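Local coordinates for putative uncharacterized protein PAE0789 (Pyrobaculum aerophilum, PDB 2ZYZ) that is probably a structural subunit of a splicing endonuclease, assembles with chains of another protein, and may bind nucleic acid, at residues Ile49-Glu63 with Gly79-Asn93. Sequence-based numbering, arbitrary orientation.
Sequences IAEKKERYLFYVMVE and GETLSMPVVLALVSN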
loop_
_atom_site.group_PDB
_atom_site.type_symbol
_atom_site.label_atom_id
_atom_site.label_comp_id
_atom_site.label_asym_id
_atom_site.label_seq_id
_atom_site.Cartn_x
_atom_site.Cartn_y
_atom_site.Cartn_z
ATOM N N ILE C 49 28.472 0.287 8.628
ATOM C CA ILE C 49 28.431 1.428 9.515
ATOM C C ILE C 49 29.037 2.597 8.799
ATOM O O ILE C 49 30.069 2.459 8.223
ATOM C CB ILE C 49 29.248 1.170 10.789
ATOM C CG1 ILE C 49 28.718 -0.052 11.491
ATOM C CG2 ILE C 49 29.195 2.376 11.735
ATOM C CD1 ILE C 49 29.507 -0.546 12.576
ATOM N N ALA C 50 28.398 3.753 8.873
ATOM C CA ALA C 50 28.959 4.957 8.328
ATOM C C ALA C 50 28.687 6.093 9.275
ATOM O O ALA C 50 27.850 5.989 10.087
ATOM C CB ALA C 50 28.421 5.253 7.034
ATOM N N GLU C 51 29.405 7.189 9.130
ATOM C CA GLU C 51 29.416 8.260 10.123
ATOM C C GLU C 51 29.357 9.646 9.506
ATOM O O GLU C 51 30.069 9.925 8.602
ATOM C CB GLU C 51 30.647 8.174 10.986
ATOM C CG GLU C 51 30.896 9.439 11.775
ATOM C CD GLU C 51 31.758 9.250 13.008
ATOM O OE1 GLU C 51 31.612 10.095 13.918
ATOM O OE2 GLU C 51 32.590 8.316 13.062
ATOM N N LYS C 52 28.463 10.475 10.009
ATOM C CA LYS C 52 28.501 11.883 9.756
ATOM C C LYS C 52 28.510 12.586 11.089
ATOM O O LYS C 52 29.515 12.771 11.659
ATOM C CB LYS C 52 27.325 12.352 8.946
ATOM C CG LYS C 52 27.609 13.513 8.070
ATOM C CD LYS C 52 26.363 14.128 7.560
ATOM C CE LYS C 52 26.579 15.449 6.959
ATOM N NZ LYS C 52 25.505 15.751 6.021
ATOM N N LYS C 53 27.360 12.883 11.635
ATOM C CA LYS C 53 27.434 13.454 12.967
ATOM C C LYS C 53 27.598 12.340 13.980
ATOM O O LYS C 53 28.461 12.396 14.806
ATOM C CB LYS C 53 26.243 14.329 13.280
ATOM C CG LYS C 53 26.213 15.637 12.518
ATOM C CD LYS C 53 24.809 16.103 12.208
ATOM C CE LYS C 53 24.797 16.989 11.013
ATOM N NZ LYS C 53 24.633 16.241 9.750
ATOM N N GLU C 54 26.764 11.326 13.880
ATOM C CA GLU C 54 26.928 10.134 14.683
ATOM C C GLU C 54 27.182 8.954 13.762
ATOM O O GLU C 54 27.198 9.128 12.594
ATOM C CB GLU C 54 25.762 9.905 15.630
ATOM C CG GLU C 54 24.388 10.026 15.071
ATOM C CD GLU C 54 23.221 9.829 16.135
ATOM O OE1 GLU C 54 23.362 9.168 17.178
ATOM O OE2 GLU C 54 22.113 10.320 15.900
ATOM N N ARG C 55 27.437 7.788 14.309
ATOM C CA ARG C 55 27.458 6.567 13.523
ATOM C C ARG C 55 26.102 5.929 13.391
ATOM O O ARG C 55 25.377 5.840 14.330
ATOM C CB ARG C 55 28.411 5.557 14.123
ATOM C CG ARG C 55 29.751 6.137 14.414
ATOM C CD ARG C 55 30.788 5.126 14.612
ATOM N NE ARG C 55 32.111 5.645 14.333
ATOM C CZ ARG C 55 33.216 4.980 14.659
ATOM N NH1 ARG C 55 34.382 5.487 14.394
ATOM N NH2 ARG C 55 33.134 3.791 15.218
ATOM N N TYR C 56 25.807 5.467 12.190
ATOM C CA TYR C 56 24.580 4.763 11.916
ATOM C C TYR C 56 24.847 3.373 11.350
ATOM O O TYR C 56 25.809 3.167 10.729
ATOM C CB TYR C 56 23.757 5.519 10.887
ATOM C CG TYR C 56 23.423 6.985 11.143
ATOM C CD1 TYR C 56 24.278 7.954 10.749
ATOM C CD2 TYR C 56 22.232 7.370 11.676
ATOM C CE1 TYR C 56 24.021 9.212 10.932
ATOM C CE2 TYR C 56 21.961 8.681 11.866
ATOM C CZ TYR C 56 22.873 9.599 11.468
ATOM O OH TYR C 56 22.703 10.957 11.574
ATOM N N LEU C 57 23.920 2.473 11.557
ATOM C CA LEU C 57 23.951 1.211 10.916
ATOM C C LEU C 57 23.043 1.233 9.715
ATOM O O LEU C 57 21.880 1.428 9.867
ATOM C CB LEU C 57 23.539 0.118 11.875
ATOM C CG LEU C 57 23.547 -1.325 11.419
ATOM C CD1 LEU C 57 24.929 -1.765 11.163
ATOM C CD2 LEU C 57 22.911 -2.167 12.440
ATOM N N PHE C 58 23.619 1.050 8.537
ATOM C CA PHE C 58 22.906 1.062 7.288
ATOM C C PHE C 58 22.581 -0.348 6.818
ATOM O O PHE C 58 23.418 -1.223 6.891
ATOM C CB PHE C 58 23.673 1.781 6.213
ATOM C CG PHE C 58 23.701 3.246 6.374
ATOM C CD1 PHE C 58 24.626 3.819 7.160
ATOM C CD2 PHE C 58 22.798 4.053 5.721
ATOM C CE1 PHE C 58 24.644 5.179 7.302
ATOM C CE2 PHE C 58 22.817 5.389 5.878
ATOM C CZ PHE C 58 23.742 5.948 6.665
ATOM N N TYR C 59 21.382 -0.499 6.267
ATOM C CA TYR C 59 20.967 -1.736 5.636
ATOM C C TYR C 59 20.398 -1.408 4.267
ATOM O O TYR C 59 19.513 -0.611 4.145
ATOM C CB TYR C 59 19.961 -2.477 6.506
ATOM C CG TYR C 59 19.470 -3.774 5.950
ATOM C CD1 TYR C 59 20.332 -4.756 5.602
ATOM C CD2 TYR C 59 18.141 -4.009 5.787
ATOM C CE1 TYR C 59 19.907 -5.909 5.112
ATOM C CE2 TYR C 59 17.706 -5.178 5.271
ATOM C CZ TYR C 59 18.605 -6.115 4.942
ATOM O OH TYR C 59 18.177 -7.244 4.440
ATOM N N VAL C 60 20.929 -2.022 3.230
ATOM C CA VAL C 60 20.592 -1.667 1.889
ATOM C C VAL C 60 19.458 -2.569 1.415
ATOM O O VAL C 60 19.573 -3.738 1.543
ATOM C CB VAL C 60 21.793 -1.857 0.923
ATOM C CG1 VAL C 60 21.383 -1.690 -0.442
ATOM C CG2 VAL C 60 22.868 -0.926 1.243
ATOM N N MET C 61 18.400 -1.984 0.874
ATOM C CA MET C 61 17.288 -2.698 0.318
ATOM C C MET C 61 17.074 -2.309 -1.127
ATOM O O MET C 61 16.810 -1.193 -1.415
ATOM C CB MET C 61 16.024 -2.405 1.125
ATOM C CG MET C 61 16.136 -2.874 2.505
ATOM S SD MET C 61 14.693 -2.649 3.516
ATOM C CE MET C 61 13.503 -3.706 2.768
ATOM N N VAL C 62 17.205 -3.268 -2.020
ATOM C CA VAL C 62 16.969 -3.072 -3.433
ATOM C C VAL C 62 15.505 -3.298 -3.866
ATOM O O VAL C 62 14.901 -4.217 -3.467
ATOM C CB VAL C 62 17.953 -3.939 -4.268
ATOM C CG1 VAL C 62 17.638 -3.904 -5.709
ATOM C CG2 VAL C 62 19.336 -3.477 -4.033
ATOM N N GLU C 63 14.980 -2.390 -4.685
ATOM C CA GLU C 63 13.650 -2.510 -5.257
ATOM C C GLU C 63 13.410 -3.939 -5.762
ATOM O O GLU C 63 14.179 -4.436 -6.505
ATOM C CB GLU C 63 13.416 -1.524 -6.385
ATOM C CG GLU C 63 12.021 -1.485 -6.889
ATOM C CD GLU C 63 11.729 -0.391 -7.937
ATOM O OE1 GLU C 63 12.647 0.302 -8.330
ATOM O OE2 GLU C 63 10.589 -0.300 -8.323
ATOM N N GLY C 79 21.288 -2.792 15.735
ATOM C CA GLY C 79 21.497 -1.410 16.024
ATOM C C GLY C 79 21.359 -1.118 17.499
ATOM O O GLY C 79 22.059 -0.307 18.022
ATOM N N GLU C 80 20.408 -1.779 18.143
ATOM C CA GLU C 80 20.233 -1.650 19.569
ATOM C C GLU C 80 21.490 -2.184 20.271
ATOM O O GLU C 80 22.015 -1.556 21.077
ATOM C CB GLU C 80 18.963 -2.375 20.059
ATOM C CG GLU C 80 17.680 -1.745 19.607
ATOM C CD GLU C 80 16.437 -2.308 20.262
ATOM O OE1 GLU C 80 16.545 -2.866 21.321
ATOM O OE2 GLU C 80 15.349 -2.163 19.722
ATOM N N THR C 81 21.964 -3.332 19.859
ATOM C CA THR C 81 23.125 -3.962 20.456
ATOM C C THR C 81 24.383 -3.140 20.295
ATOM O O THR C 81 25.191 -3.111 21.164
ATOM C CB THR C 81 23.363 -5.296 19.823
ATOM O OG1 THR C 81 22.356 -6.203 20.215
ATOM C CG2 THR C 81 24.706 -5.848 20.140
ATOM N N LEU C 82 24.517 -2.493 19.151
ATOM C CA LEU C 82 25.670 -1.674 18.825
ATOM C C LEU C 82 25.469 -0.227 19.286
ATOM O O LEU C 82 26.284 0.579 19.080
ATOM C CB LEU C 82 25.906 -1.692 17.326
ATOM C CG LEU C 82 26.615 -2.827 16.563
ATOM C CD1 LEU C 82 26.287 -4.141 17.023
ATOM C CD2 LEU C 82 26.502 -2.746 15.125
ATOM N N SER C 83 24.347 0.061 19.900
ATOM C CA SER C 83 23.971 1.420 20.173
ATOM C C SER C 83 23.952 2.466 19.117
ATOM O O SER C 83 24.359 3.542 19.329
ATOM C CB SER C 83 24.630 1.957 21.436
ATOM O OG SER C 83 24.440 1.082 22.499
ATOM N N MET C 84 23.408 2.148 17.951
ATOM C CA MET C 84 23.410 3.046 16.801
ATOM C C MET C 84 22.018 3.082 16.150
ATOM O O MET C 84 21.410 2.080 16.054
ATOM C CB MET C 84 24.404 2.545 15.752
ATOM C CG MET C 84 25.810 2.697 16.131
ATOM S SD MET C 84 26.918 2.051 14.915
ATOM C CE MET C 84 28.428 2.583 15.516
ATOM N N PRO C 85 21.555 4.220 15.675
ATOM C CA PRO C 85 20.339 4.191 14.891
ATOM C C PRO C 85 20.499 3.456 13.586
ATOM O O PRO C 85 21.572 3.457 13.034
ATOM C CB PRO C 85 20.070 5.641 14.596
ATOM C CG PRO C 85 21.314 6.282 14.738
ATOM C CD PRO C 85 22.061 5.588 15.751
ATOM N N VAL C 86 19.402 2.895 13.110
ATOM C CA VAL C 86 19.371 2.100 11.879
ATOM C C VAL C 86 18.737 2.909 10.747
ATOM O O VAL C 86 17.743 3.546 10.942
ATOM C CB VAL C 86 18.610 0.782 12.085
ATOM C CG1 VAL C 86 18.607 -0.072 10.863
ATOM C CG2 VAL C 86 19.190 0.037 13.223
ATOM N N VAL C 87 19.353 2.884 9.592
ATOM C CA VAL C 87 18.890 3.577 8.413
ATOM C C VAL C 87 18.781 2.534 7.325
ATOM O O VAL C 87 19.689 1.808 7.091
ATOM C CB VAL C 87 19.845 4.690 7.948
ATOM C CG1 VAL C 87 19.339 5.391 6.741
ATOM C CG2 VAL C 87 20.035 5.695 9.016
ATOM N N LEU C 88 17.635 2.480 6.700
ATOM C CA LEU C 88 17.419 1.657 5.533
ATOM C C LEU C 88 17.737 2.458 4.292
ATOM O O LEU C 88 17.182 3.456 4.073
ATOM C CB LEU C 88 15.978 1.175 5.467
ATOM C CG LEU C 88 15.526 0.400 6.673
ATOM C CD1 LEU C 88 14.076 0.074 6.670
ATOM C CD2 LEU C 88 16.402 -0.734 7.004
ATOM N N ALA C 89 18.641 1.968 3.479
ATOM C CA ALA C 89 18.971 2.650 2.278
ATOM C C ALA C 89 18.223 1.968 1.152
ATOM O O ALA C 89 18.559 0.911 0.798
ATOM C CB ALA C 89 20.440 2.564 2.030
ATOM N N LEU C 90 17.231 2.631 0.604
ATOM C CA LEU C 90 16.394 2.044 -0.422
ATOM C C LEU C 90 16.869 2.401 -1.811
ATOM O O LEU C 90 16.994 3.532 -2.102
ATOM C CB LEU C 90 14.966 2.505 -0.269
ATOM C CG LEU C 90 14.398 2.477 1.148
ATOM C CD1 LEU C 90 13.040 2.980 1.199
ATOM C CD2 LEU C 90 14.470 1.247 1.796
ATOM N N VAL C 91 17.112 1.419 -2.644
ATOM C CA VAL C 91 17.670 1.691 -3.949
ATOM C C VAL C 91 16.752 1.243 -5.068
ATOM O O VAL C 91 16.304 0.136 -5.068
ATOM C CB VAL C 91 19.012 0.992 -4.141
ATOM C CG1 VAL C 91 19.728 1.539 -5.335
ATOM C CG2 VAL C 91 19.829 1.123 -2.946
ATOM N N SER C 92 16.451 2.144 -5.984
ATOM C CA SER C 92 15.580 1.817 -7.086
ATOM C C SER C 92 16.278 0.910 -8.084
ATOM O O SER C 92 17.414 0.768 -8.048
ATOM C CB SER C 92 15.115 3.059 -7.803
ATOM O OG SER C 92 16.131 3.475 -8.607
ATOM N N ASN C 93 15.539 0.403 -9.039
ATOM C CA ASN C 93 16.077 -0.620 -9.915
ATOM C C ASN C 93 17.156 -0.079 -10.816
ATOM O O ASN C 93 17.945 -0.824 -11.371
ATOM C CB ASN C 93 14.987 -1.281 -10.746
ATOM C CG ASN C 93 14.214 -0.295 -11.596
ATOM O OD1 ASN C 93 14.666 0.753 -11.913
ATOM N ND2 ASN C 93 13.035 -0.664 -11.961
#
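Leu57 N donates to Pro85 O, and Val87 N returns a bond to Leu57 O, which starts an unbroken run of seven backbone hydrogen bonds along strands 55-62 and 86-91 and the residues flanking them. The two run in the same direction, their axes 4.6 Å apart at closest approach and 26° from parallel; donors and acceptors pass back and forth as far as Glu63 N with Val91 O, the pattern of parallel pairing.

Met84, just before strand 86-91, can be followed outward. Its CB and CG lie against the carbonyl oxygen of Arg55, CG at 3.6 Å from Arg55 O. SD sits equally far from Arg55 CB and Ile49 CG2, both at 3.9 Å. CE ends beside the aliphatic part of Arg55, 3.6 Å from Arg55 CD. The Met84 chain, extended beyond CG, places this methyl there, with SD and CE also touching Ile49 CG2 of strand 47-51, while the Arg55 head group turns to Glu51: Arg55 NE meets Glu51 OE2 at 3.0 Å in a salt bridge.

On the sheet face bearing Phe58, Val87 lies beside that side chain, pointing the same way; its CG1 is 3.6 Å from Phe58 CE2, and its CG2 sits over one face of the ring and reaches Tyr56. At the far end Glu63 OE1 accepts Asn93 N at 3.0 Å on its anti side, a bent bond (137° at the hydrogen). The same oxygen is also hydrogen-bonded by a polar side chain of another protein's chain, so two partners hold it.

The pair forms the strands of a beta-alpha-beta unit connected by helix 69-81, whose end is closed by a Schellman motif at Ser83. That helix covers the face of Leu57, Tyr59 and Val86; helix 23-34 covers the face of Phe58, Val62, Ala89 and Val91, with strands 47-51 and 97-104 flanking the pair.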